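Local coordinates for choline dehydrogenase and related flavoproteins (Aspergillus oryzae, PDB 3Q9T), which oxidises formate as a formate oxidase of the glucose-methanol-choline oxidoreductase family, with 8-formyl-FAD as its bound flavin, at residues A133-D138 with E147-G152; D259-L264 with K570-D575; V268-K273 with Q442-N447. All coordinates share one frame; numbering follows the deposited sequence. Where two conformers were deposited one is given.

Contact 1 (A133-D138 with E147-G152)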
loop_
_atom_site.group_PDB
_atom_site.type_symbol
_atom_site.label_atom_id
_atom_site.label_comp_id
_atom_site.label_asym_id
_atom_site.label_seq_id
_atom_site.Cartn_x
_atom_site.Cartn_y
_atom_site.Cartn_z
ATOM N N ALA A 133 30.029 -7.851 -23.675
ATOM C CA ALA A 133 30.648 -6.560 -23.421
ATOM C C ALA A 133 31.959 -6.364 -24.181
ATOM O O ALA A 133 32.730 -7.312 -24.371
ATOM C CB ALA A 133 30.899 -6.393 -21.903
ATOM N N THR A 134 32.197 -5.122 -24.597
ATOM C CA THR A 134 33.536 -4.678 -24.930
ATOM C C THR A 134 33.972 -3.658 -23.887
ATOM O O THR A 134 33.424 -2.549 -23.822
ATOM C CB THR A 134 33.621 -4.046 -26.318
ATOM O OG1 THR A 134 33.346 -5.039 -27.318
ATOM C CG2 THR A 134 35.023 -3.486 -26.554
ATOM N N TYR A 135 34.945 -4.044 -23.065
ATOM C CA TYR A 135 35.514 -3.175 -22.022
ATOM C C TYR A 135 36.391 -2.049 -22.572
ATOM O O TYR A 135 37.246 -2.283 -23.443
ATOM C CB TYR A 135 36.359 -4.036 -21.071
ATOM C CG TYR A 135 37.049 -3.316 -19.932
ATOM C CD1 TYR A 135 36.346 -2.964 -18.775
ATOM C CD2 TYR A 135 38.418 -3.034 -19.983
ATOM C CE1 TYR A 135 36.982 -2.319 -17.702
ATOM C CE2 TYR A 135 39.071 -2.388 -18.914
ATOM C CZ TYR A 135 38.344 -2.038 -17.774
ATOM O OH TYR A 135 38.964 -1.407 -16.711
ATOM N N HIS A 136 36.196 -0.845 -22.032
ATOM C CA HIS A 136 37.099 0.294 -22.250
ATOM C C HIS A 136 37.651 0.871 -20.937
ATOM O O HIS A 136 36.970 0.865 -19.912
ATOM C CB HIS A 136 36.391 1.424 -22.985
ATOM C CG HIS A 136 35.731 1.004 -24.254
ATOM N ND1 HIS A 136 36.325 1.159 -25.485
ATOM C CD2 HIS A 136 34.516 0.452 -24.488
ATOM C CE1 HIS A 136 35.511 0.713 -26.425
ATOM N NE2 HIS A 136 34.407 0.277 -25.847
ATOM N N ASP A 137 38.879 1.389 -20.992
ATOM C CA ASP A 137 39.485 2.153 -19.896
ATOM C C ASP A 137 40.290 3.280 -20.537
ATOM O O ASP A 137 41.514 3.288 -20.463
ATOM C CB ASP A 137 40.375 1.237 -19.039
ATOM C CG ASP A 137 40.984 1.939 -17.808
ATOM O OD1 ASP A 137 40.775 3.155 -17.586
ATOM O OD2 ASP A 137 41.706 1.247 -17.056
ATOM N N ASP A 138 39.600 4.207 -21.204
ATOM C CA ASP A 138 40.269 5.330 -21.880
ATOM C C ASP A 138 41.230 6.111 -20.972
ATOM O O ASP A 138 42.380 6.319 -21.336
ATOM C CB ASP A 138 39.263 6.309 -22.517
ATOM C CG ASP A 138 38.456 5.685 -23.658
ATOM O OD1 ASP A 138 38.798 4.575 -24.092
ATOM O OD2 ASP A 138 37.472 6.312 -24.123
ATOM N N GLU A 147 40.804 -5.811 -18.216
ATOM C CA GLU A 147 40.278 -5.786 -19.577
ATOM C C GLU A 147 39.674 -7.130 -19.992
ATOM O O GLU A 147 38.945 -7.223 -20.987
ATOM C CB GLU A 147 41.268 -5.197 -20.596
ATOM C CG GLU A 147 42.502 -6.005 -20.900
ATOM C CD GLU A 147 43.428 -5.261 -21.861
ATOM O OE1 GLU A 147 43.218 -5.382 -23.098
ATOM O OE2 GLU A 147 44.344 -4.548 -21.370
ATOM N N LYS A 148 39.928 -8.155 -19.187
ATOM C CA LYS A 148 39.338 -9.472 -19.422
ATOM C C LYS A 148 37.822 -9.499 -19.190
ATOM O O LYS A 148 37.166 -10.509 -19.483
ATOM C CB LYS A 148 39.965 -10.497 -18.492
ATOM C CG LYS A 148 39.518 -10.326 -17.050
ATOM C CD LYS A 148 40.258 -11.287 -16.134
ATOM C CE LYS A 148 40.332 -10.720 -14.718
ATOM N NZ LYS A 148 41.503 -11.248 -13.958
ATOM N N ILE A 149 37.254 -8.423 -18.644
ATOM C CA ILE A 149 35.817 -8.452 -18.385
ATOM C C ILE A 149 34.984 -8.198 -19.634
ATOM O O ILE A 149 33.800 -8.499 -19.646
ATOM C CB ILE A 149 35.363 -7.575 -17.197
ATOM C CG1 ILE A 149 35.344 -6.098 -17.553
ATOM C CG2 ILE A 149 36.223 -7.827 -15.981
ATOM C CD1 ILE A 149 34.742 -5.262 -16.435
ATOM N N GLY A 150 35.623 -7.698 -20.692
ATOM C CA GLY A 150 34.981 -7.557 -21.993
ATOM C C GLY A 150 35.461 -8.564 -23.039
ATOM O O GLY A 150 36.631 -8.584 -23.403
ATOM N N GLY A 151 34.546 -9.390 -23.540
ATOM C CA GLY A 151 34.883 -10.421 -24.512
ATOM C C GLY A 151 34.760 -9.979 -25.970
ATOM O O GLY A 151 34.990 -10.779 -26.876
ATOM N N GLY A 152 34.404 -8.715 -26.204
ATOM C CA GLY A 152 34.245 -8.220 -27.562
ATOM C C GLY A 152 32.816 -7.969 -28.032
ATOM O O GLY A 152 32.594 -7.674 -29.208
HETATM O O HOH W 1 36.742 -5.933 -24.323
#
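The ring of Y135 packs against E147 and I149 of a loop that folds back beside its own strand. In apolar terms the ring does most of the work. With CG anti to the backbone N (chi1 179°), it reaches across to the short 3-10 turn, where Y135 CD2 lies 3.3 Å from E147 CA and Y135 CD1 lies 3.5 Å from I149 CG1. E147 CA and CB lie by the CD2 side of the ring, I149 CG1 and CD1 by the CD1 side, both approaching obliquely, and the carboxylate of E147 leads away from the contact. The hydrogen bonding is backbone work: G152 N donates to A133 O over 2.9 Å, with an N-H...O angle of 140°, and the donor is tilted from the carbonyl plane. A water adds a second link, accepting from Y135 N at 2.9 Å and donating to G150 O at 2.8 Å. G150 CA sits 4.4 Å from T134 CA, the closest CA pair across the two segments. T134 OG1 lies against G152 and is hydrogen-bonded to G153 O. Beyond the loop the chain enters strand 155-159, which pairs in parallel with strand 133-136; I157 on that strand touches A133, Y135 and I149 alike.

Contact 2 (D259-L264 with K570-D575)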
loop_
_atom_site.group_PDB
_atom_site.type_symbol
_atom_site.label_atom_id
_atom_site.label_comp_id
_atom_site.label_asym_id
_atom_site.label_seq_id
_atom_site.Cartn_x
_atom_site.Cartn_y
_atom_site.Cartn_z
ATOM N N ASP A 259 10.116 -21.478 -37.756
ATOM C CA ASP A 259 10.433 -22.756 -38.380
ATOM C C ASP A 259 11.419 -23.587 -37.566
ATOM O O ASP A 259 11.437 -24.803 -37.665
ATOM C CB ASP A 259 10.908 -22.529 -39.805
ATOM C CG ASP A 259 9.805 -21.984 -40.670
ATOM O OD1 ASP A 259 8.634 -22.326 -40.383
ATOM O OD2 ASP A 259 10.091 -21.200 -41.596
ATOM N N ARG A 260 12.211 -22.931 -36.726
ATOM C CA ARG A 260 13.087 -23.663 -35.834
ATOM C C ARG A 260 12.604 -23.579 -34.398
ATOM O O ARG A 260 12.224 -24.582 -33.813
ATOM C CB ARG A 260 14.520 -23.151 -35.939
ATOM C CG ARG A 260 15.115 -23.308 -37.337
ATOM C CD ARG A 260 14.985 -24.738 -37.863
ATOM N NE ARG A 260 15.528 -24.843 -39.212
ATOM C CZ ARG A 260 16.701 -25.390 -39.515
ATOM N NH1 ARG A 260 17.469 -25.926 -38.567
ATOM N NH2 ARG A 260 17.096 -25.413 -40.780
ATOM N N GLU A 261 12.632 -22.383 -33.820
ATOM C CA GLU A 261 12.329 -22.256 -32.402
ATOM C C GLU A 261 11.782 -20.900 -32.024
ATOM O O GLU A 261 12.112 -19.884 -32.626
ATOM C CB GLU A 261 13.571 -22.538 -31.557
ATOM C CG GLU A 261 14.118 -23.957 -31.676
ATOM C CD GLU A 261 15.210 -24.219 -30.661
ATOM O OE1 GLU A 261 14.987 -23.918 -29.470
ATOM O OE2 GLU A 261 16.292 -24.711 -31.050
ATOM N N VAL A 262 10.931 -20.905 -31.007
ATOM C CA VAL A 262 10.491 -19.679 -30.381
ATOM C C VAL A 262 11.239 -19.490 -29.063
ATOM O O VAL A 262 11.357 -20.419 -28.249
ATOM C CB VAL A 262 8.977 -19.690 -30.153
ATOM C CG1 VAL A 262 8.564 -18.565 -29.209
ATOM C CG2 VAL A 262 8.264 -19.556 -31.492
ATOM N N ILE A 263 11.772 -18.290 -28.872
ATOM C CA ILE A 263 12.401 -17.943 -27.607
ATOM C C ILE A 263 11.582 -16.868 -26.883
ATOM O O ILE A 263 11.403 -15.749 -27.384
ATOM C CB ILE A 263 13.864 -17.478 -27.756
ATOM C CG1 ILE A 263 14.724 -18.508 -28.515
ATOM C CG2 ILE A 263 14.465 -17.268 -26.380
ATOM C CD1 ILE A 263 14.549 -18.503 -30.012
ATOM N N LEU A 264 11.077 -17.227 -25.708
ATOM C CA LEU A 264 10.268 -16.324 -24.907
ATOM C C LEU A 264 11.177 -15.507 -23.984
ATOM O O LEU A 264 11.860 -16.057 -23.132
ATOM C CB LEU A 264 9.240 -17.117 -24.108
ATOM C CG LEU A 264 8.344 -16.321 -23.151
ATOM C CD1 LEU A 264 7.693 -15.143 -23.848
ATOM C CD2 LEU A 264 7.273 -17.248 -22.524
ATOM N N LYS A 570 22.471 -22.719 -31.173
ATOM C CA LYS A 570 23.365 -22.922 -32.310
ATOM C C LYS A 570 23.917 -24.336 -32.332
ATOM O O LYS A 570 24.058 -24.928 -33.398
ATOM C CB LYS A 570 24.518 -21.925 -32.299
ATOM C CG LYS A 570 24.109 -20.494 -32.621
ATOM C CD LYS A 570 25.338 -19.589 -32.750
ATOM C CE LYS A 570 24.932 -18.130 -32.886
ATOM N NZ LYS A 570 26.116 -17.226 -32.920
ATOM N N ALA A 571 24.228 -24.870 -31.155
ATOM C CA ALA A 571 24.780 -26.212 -31.066
ATOM C C ALA A 571 23.759 -27.229 -31.547
ATOM O O ALA A 571 24.110 -28.281 -32.089
ATOM C CB ALA A 571 25.217 -26.525 -29.644
ATOM N N GLU A 572 22.487 -26.914 -31.344
ATOM C CA GLU A 572 21.428 -27.817 -31.744
ATOM C C GLU A 572 21.185 -27.807 -33.251
ATOM O O GLU A 572 20.974 -28.858 -33.845
ATOM C CB GLU A 572 20.140 -27.487 -31.007
ATOM C CG GLU A 572 18.965 -28.286 -31.507
ATOM C CD GLU A 572 17.990 -28.586 -30.406
ATOM O OE1 GLU A 572 16.805 -28.829 -30.710
ATOM O OE2 GLU A 572 18.424 -28.581 -29.235
ATOM N N HIS A 573 21.221 -26.630 -33.867
ATOM C CA HIS A 573 20.956 -26.527 -35.304
ATOM C C HIS A 573 22.232 -26.529 -36.161
ATOM O O HIS A 573 22.615 -25.520 -36.773
ATOM C CB HIS A 573 20.064 -25.320 -35.587
ATOM C CG HIS A 573 18.762 -25.376 -34.856
ATOM N ND1 HIS A 573 17.625 -25.927 -35.405
ATOM C CD2 HIS A 573 18.428 -24.995 -33.600
ATOM C CE1 HIS A 573 16.643 -25.872 -34.523
ATOM N NE2 HIS A 573 17.104 -25.306 -33.422
ATOM N N LYS A 574 22.875 -27.692 -36.193
ATOM C CA LYS A 574 24.120 -27.894 -36.934
ATOM C C LYS A 574 24.038 -27.372 -38.359
ATOM O O LYS A 574 24.958 -26.704 -38.835
ATOM C CB LYS A 574 24.474 -29.383 -36.976
ATOM C CG LYS A 574 25.470 -29.837 -35.922
ATOM C CD LYS A 574 25.004 -29.519 -34.521
ATOM C CE LYS A 574 25.812 -30.307 -33.498
ATOM N NZ LYS A 574 25.745 -31.775 -33.783
ATOM N N ASP A 575 22.939 -27.679 -39.041
ATOM C CA ASP A 575 22.810 -27.297 -40.439
ATOM C C ASP A 575 22.863 -25.773 -40.631
ATOM O O ASP A 575 23.142 -25.292 -41.727
ATOM C CB ASP A 575 21.541 -27.895 -41.063
ATOM C CG ASP A 575 20.275 -27.248 -40.547
ATOM O OD1 ASP A 575 19.338 -27.045 -41.354
ATOM O OD2 ASP A 575 20.221 -26.939 -39.337
#
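R260 meets the tail after helix 555-572 through a bidentate, end-on salt bridge. R260 NH1 donates to D575 OD2 at 3.0 Å and R260 NH2 to D575 OD1 at 2.8 Å. Both oxygens use their syn lone pairs, and the guanidinium and carboxylate planes are nearly coplanar, 20° apart. R260 NH1 also donates to H573 ND1 over 3.2 Å, at the ring edge but tilted from its plane, with the planes of the two groups 51° apart, while the aliphatic part of R260 runs alongside the ring, antiparallel to it, R260 CB coming 3.7 Å from H573 CE1. Next in sequence, E261 takes the other imidazole nitrogen: H573 NE2 donates to E261 OE2 at 2.6 Å, in the ring plane and on the anti lone pair. H573 therefore accepts at ND1 and donates at NE2, which fixes its rotation and is consistent with a neutral ring. E261 OE1 makes a salt bridge to R539 and E572 one to K531, which probably eases the closeness of the two carboxylates (E261 OE2 to E572 OE1 4.2 Å). At the surface, strand 261-264 lies beside strand 9-12, whose F9 meets H573 edge-to-face, and I569 of helix 555-572 touches E261.

Contact 3 (V268-K273 with Q442-N447). With FAY ([(2R,3S,4R,5R)-5-(6-amino-9H-purin-9-yl)-3,4-dihydroxytetrahydrofuran-2-yl]methyl (2R,3S,4S)-5-(8-formyl-7-methyl-2,4-dioxo-3,4-dihydrobenzo[g]pteridin-10(2H)-yl)-2,3,4-trihydroxypentyl dihydrogen diphosphate), chain D; ACT (acetate ion), chain G.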
loop_
_atom_site.group_PDB
_atom_site.type_symbol
_atom_site.label_atom_id
_atom_site.label_comp_id
_atom_site.label_asym_id
_atom_site.label_seq_id
_atom_site.Cartn_x
_atom_site.Cartn_y
_atom_site.Cartn_z
ATOM N N VAL A 268 10.787 -11.320 -16.298
ATOM C CA VAL A 268 10.317 -12.040 -15.115
ATOM C C VAL A 268 8.814 -11.970 -14.834
ATOM O O VAL A 268 8.249 -12.904 -14.249
ATOM C CB VAL A 268 11.061 -11.562 -13.830
ATOM C CG1 VAL A 268 10.674 -10.129 -13.494
ATOM C CG2 VAL A 268 10.780 -12.525 -12.650
ATOM N N PHE A 269 8.162 -10.876 -15.226
ATOM C CA PHE A 269 6.728 -10.764 -14.973
ATOM C C PHE A 269 5.851 -11.252 -16.141
ATOM O O PHE A 269 4.839 -11.910 -15.909
ATOM C CB PHE A 269 6.332 -9.336 -14.580
ATOM C CG PHE A 269 7.090 -8.784 -13.394
ATOM C CD1 PHE A 269 7.644 -7.506 -13.447
ATOM C CD2 PHE A 269 7.226 -9.525 -12.228
ATOM C CE1 PHE A 269 8.345 -6.991 -12.362
ATOM C CE2 PHE A 269 7.932 -9.030 -11.139
ATOM C CZ PHE A 269 8.485 -7.764 -11.194
ATOM N N GLU A 270 6.211 -10.912 -17.381
ATOM C CA GLU A 270 5.322 -11.191 -18.521
ATOM C C GLU A 270 5.578 -12.548 -19.145
ATOM O O GLU A 270 4.680 -13.122 -19.766
ATOM C CB GLU A 270 5.405 -10.118 -19.615
ATOM C CG GLU A 270 4.923 -8.744 -19.201
ATOM C CD GLU A 270 3.398 -8.582 -19.239
ATOM O OE1 GLU A 270 2.693 -9.343 -19.942
ATOM O OE2 GLU A 270 2.904 -7.670 -18.558
ATOM N N THR A 271 6.802 -13.052 -19.012
ATOM C CA THR A 271 7.072 -14.392 -19.486
ATOM C C THR A 271 6.138 -15.435 -18.819
ATOM O O THR A 271 5.436 -16.165 -19.516
ATOM C CB THR A 271 8.541 -14.780 -19.295
ATOM O OG1 THR A 271 9.317 -14.231 -20.363
ATOM C CG2 THR A 271 8.687 -16.296 -19.283
ATOM N N PRO A 272 6.116 -15.506 -17.475
ATOM C CA PRO A 272 5.190 -16.486 -16.874
ATOM C C PRO A 272 3.715 -16.225 -17.213
ATOM O O PRO A 272 2.931 -17.168 -17.327
ATOM C CB PRO A 272 5.408 -16.310 -15.366
ATOM C CG PRO A 272 6.025 -14.926 -15.229
ATOM C CD PRO A 272 6.898 -14.788 -16.447
ATOM N N LYS A 273 3.343 -14.959 -17.349
ATOM C CA LYS A 273 1.978 -14.624 -17.710
ATOM C C LYS A 273 1.650 -15.241 -19.078
ATOM O O LYS A 273 0.678 -15.984 -19.216
ATOM C CB LYS A 273 1.784 -13.101 -17.713
ATOM C CG LYS A 273 0.415 -12.645 -18.127
ATOM C CD LYS A 273 0.379 -11.137 -18.199
ATOM C CE LYS A 273 -0.460 -10.690 -19.375
ATOM N NZ LYS A 273 -0.157 -9.290 -19.796
ATOM N N GLN A 442 -4.007 -7.085 -19.411
ATOM C CA GLN A 442 -3.928 -6.787 -17.985
ATOM C C GLN A 442 -2.612 -7.272 -17.399
ATOM O O GLN A 442 -2.112 -8.353 -17.738
ATOM C CB GLN A 442 -5.093 -7.405 -17.211
ATOM C CG GLN A 442 -6.281 -6.484 -17.075
ATOM C CD GLN A 442 -7.431 -7.120 -16.323
ATOM O OE1 GLN A 442 -7.305 -8.222 -15.771
ATOM N NE2 GLN A 442 -8.565 -6.428 -16.297
ATOM N N GLN A 443 -2.049 -6.469 -16.510
ATOM C CA GLN A 443 -0.825 -6.878 -15.836
ATOM C C GLN A 443 -1.071 -8.147 -15.016
ATOM O O GLN A 443 -2.164 -8.357 -14.487
ATOM C CB GLN A 443 -0.285 -5.749 -14.965
ATOM C CG GLN A 443 -1.094 -5.463 -13.713
ATOM C CD GLN A 443 -0.262 -4.714 -12.709
ATOM O OE1 GLN A 443 -0.112 -3.497 -12.807
ATOM N NE2 GLN A 443 0.330 -5.436 -11.762
ATOM N N PRO A 444 -0.062 -9.023 -14.943
ATOM C CA PRO A 444 -0.248 -10.141 -14.021
ATOM C C PRO A 444 -0.212 -9.566 -12.606
ATOM O O PRO A 444 0.241 -8.428 -12.404
ATOM C CB PRO A 444 0.989 -11.004 -14.279
ATOM C CG PRO A 444 2.045 -10.005 -14.658
ATOM C CD PRO A 444 1.313 -8.956 -15.472
ATOM N N ASN A 445 -0.702 -10.331 -11.636
ATOM C CA ASN A 445 -0.585 -9.923 -10.245
ATOM C C ASN A 445 0.792 -10.303 -9.712
ATOM O O ASN A 445 1.321 -11.371 -10.028
ATOM C CB ASN A 445 -1.711 -10.512 -9.400
ATOM C CG ASN A 445 -3.024 -9.777 -9.597
ATOM O OD1 ASN A 445 -3.041 -8.587 -9.920
ATOM N ND2 ASN A 445 -4.128 -10.484 -9.417
ATOM N N ILE A 446 1.379 -9.407 -8.928
ATOM C CA ILE A 446 2.774 -9.536 -8.538
ATOM C C ILE A 446 2.939 -9.310 -7.043
ATOM O O ILE A 446 2.660 -8.226 -6.531
ATOM C CB ILE A 446 3.683 -8.522 -9.318
ATOM C CG1 ILE A 446 3.409 -8.587 -10.832
ATOM C CG2 ILE A 446 5.161 -8.757 -8.997
ATOM C CD1 ILE A 446 4.241 -7.621 -11.680
ATOM N N ASN A 447 3.386 -10.353 -6.355
ATOM C CA ASN A 447 3.753 -10.266 -4.951
ATOM C C ASN A 447 5.231 -10.628 -4.750
ATOM O O ASN A 447 5.640 -11.746 -5.076
ATOM C CB ASN A 447 2.871 -11.189 -4.122
ATOM C CG ASN A 447 3.294 -11.234 -2.677
ATOM O OD1 ASN A 447 3.925 -10.310 -2.184
ATOM N ND2 ASN A 447 2.981 -12.330 -1.997
HETATM P P FAY D . 15.023 -9.217 -19.118
HETATM N N1 FAY D . 20.405 -4.431 -13.175
HETATM C C2 FAY D . 21.757 -4.096 -13.152
HETATM O O2 FAY D . 22.606 -4.941 -13.410
HETATM N N3 FAY D . 22.132 -2.779 -13.314
HETATM C C4 FAY D . 21.260 -1.793 -12.925
HETATM O O4 FAY D . 21.740 -0.791 -12.364
HETATM N N5 FAY D . 18.991 -1.146 -12.564
HETATM C C6 FAY D . 16.801 -0.310 -12.725
HETATM C C7 FAY D . 15.473 -0.443 -13.091
HETATM C C8 FAY D . 15.019 -1.665 -13.597
HETATM O O8 FAY D . 13.280 -2.697 -14.782
HETATM C C9 FAY D . 15.937 -2.694 -13.844
HETATM P PA FAY D . 13.330 -7.126 -19.994
HETATM C "C1'" FAY D . 17.729 -5.009 -14.104
HETATM C C10 FAY D . 19.450 -3.453 -13.038
HETATM N N10 FAY D . 18.134 -3.687 -13.448
HETATM N N1A FAY D . 3.951 -8.210 -25.513
HETATM O O1A FAY D . 12.312 -6.320 -19.258
HETATM C C1B FAY D . 8.698 -6.952 -23.654
HETATM O O1P FAY D . 15.523 -9.559 -20.501
HETATM C "C2'" FAY D . 18.050 -5.024 -15.616
HETATM O "O2'" FAY D . 17.639 -3.813 -16.141
HETATM C C2A FAY D . 5.044 -7.756 -26.227
HETATM O O2A FAY D . 14.626 -6.411 -20.222
HETATM C C2B FAY D . 9.058 -5.759 -22.786
HETATM O O2B FAY D . 8.615 -4.525 -23.320
HETATM O O2P FAY D . 14.816 -10.471 -18.287
HETATM C "C3'" FAY D . 17.575 -6.176 -16.563
HETATM O "O3'" FAY D . 17.130 -5.766 -17.854
HETATM N N3A FAY D . 6.234 -7.463 -25.581
HETATM C C3B FAY D . 10.569 -5.842 -22.780
HETATM O O3B FAY D . 11.056 -5.237 -23.952
HETATM O O3P FAY D . 13.585 -8.496 -19.220
HETATM C "C4'" FAY D . 16.518 -7.091 -15.998
HETATM O "O4'" FAY D . 16.994 -7.481 -14.712
HETATM C C4A FAY D . 6.326 -7.630 -24.237
HETATM C C4B FAY D . 10.848 -7.320 -22.899
HETATM O O4B FAY D . 9.637 -7.937 -23.304
HETATM C C4X FAY D . 19.905 -2.145 -12.782
HETATM C "C5'" FAY D . 16.284 -8.306 -16.928
HETATM O "O5'" FAY D . 15.967 -8.141 -18.318
HETATM C C5A FAY D . 5.239 -8.096 -23.502
HETATM C C5B FAY D . 11.346 -7.897 -21.588
HETATM O O5B FAY D . 12.694 -7.524 -21.437
HETATM C C5X FAY D . 17.654 -1.409 -12.769
HETATM C C6A FAY D . 4.036 -8.384 -24.142
HETATM N N6A FAY D . 2.960 -8.736 -23.423
HETATM N N7A FAY D . 5.613 -8.170 -22.208
HETATM C C7M FAY D . 14.525 0.682 -12.749
HETATM C C8A FAY D . 6.901 -7.780 -22.098
HETATM C C8M FAY D . 13.733 -1.668 -14.331
HETATM C C9A FAY D . 17.251 -2.603 -13.390
HETATM N N9A FAY D . 7.349 -7.439 -23.341
HETATM C C ACT G . 0.239 -5.842 -19.383
HETATM O O ACT G . 0.954 -6.493 -18.584
HETATM O OXT ACT G . 0.031 -6.408 -20.481
HETATM C CH3 ACT G . -0.336 -4.486 -19.045
#
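The F269 ring is sandwiched between two aliphatic groups. I446 CD1 sits over one face in a CH-pi contact, 3.7 Å from the F269 ring centroid and 18° off its normal, and V268 CG1 covers the opposite face. I446 CG2 lies on the same side of the ring as I446 CD1, 3.5 Å from F269 CE2, so both branches of the isoleucine rest on one face. One turn along the helix, the K273 chain crosses the P444 ring at about a right angle, K273 CD lying 3.6 Å from P444 CD; P444 CG in turn rests 3.6 Å from the carbonyl oxygen F269 O. CG of K273 is anti to the backbone N (chi1 178°), which sends the chain out toward the loop. There K273 NZ donates to Q442 O over 3.0 Å from above the carbonyl plane, to P440 O, and to E270 OE1 over 2.9 Å in a salt bridge that uses the syn lone pair. E270 is bent at chi2, and E270 CG packs 3.1 Å from N7A of the FAD adenine; OE2 is hydrogen-bonded to the hydroxyl of Y67. An acetate, probably from the crystallisation liquor, lies beside K273 and E270, its exact place uncertain. The arrangement belongs to the adenine end of the FAD pocket in this GMC oxidoreductase: E270 is a FAD-binding residue, and K273 ties it to the loop before strand 445-447.

How the contacts relate
Contacts 2 and 3 touch: strand 261-264 is followed in the chain by helix 267-277, and L264 CG packs 3.6 Å from T271 OG1, although the centres of the two contacts lie about 26 Å apart. Along the sequence, contact 3 is nested within the chain span that contact 2 closes. Contact 1 stands alone, closing before either of the others opens; its centre is about 35 Å from that of contact 3, on the opposite side of the chain's centre. Of the three, contact 3 reaches the cofactor directly through E270, in contact 1 the side chain of A133 is about 12 Å from the flavin cofactor, and contact 2 lies away from the annotated sites.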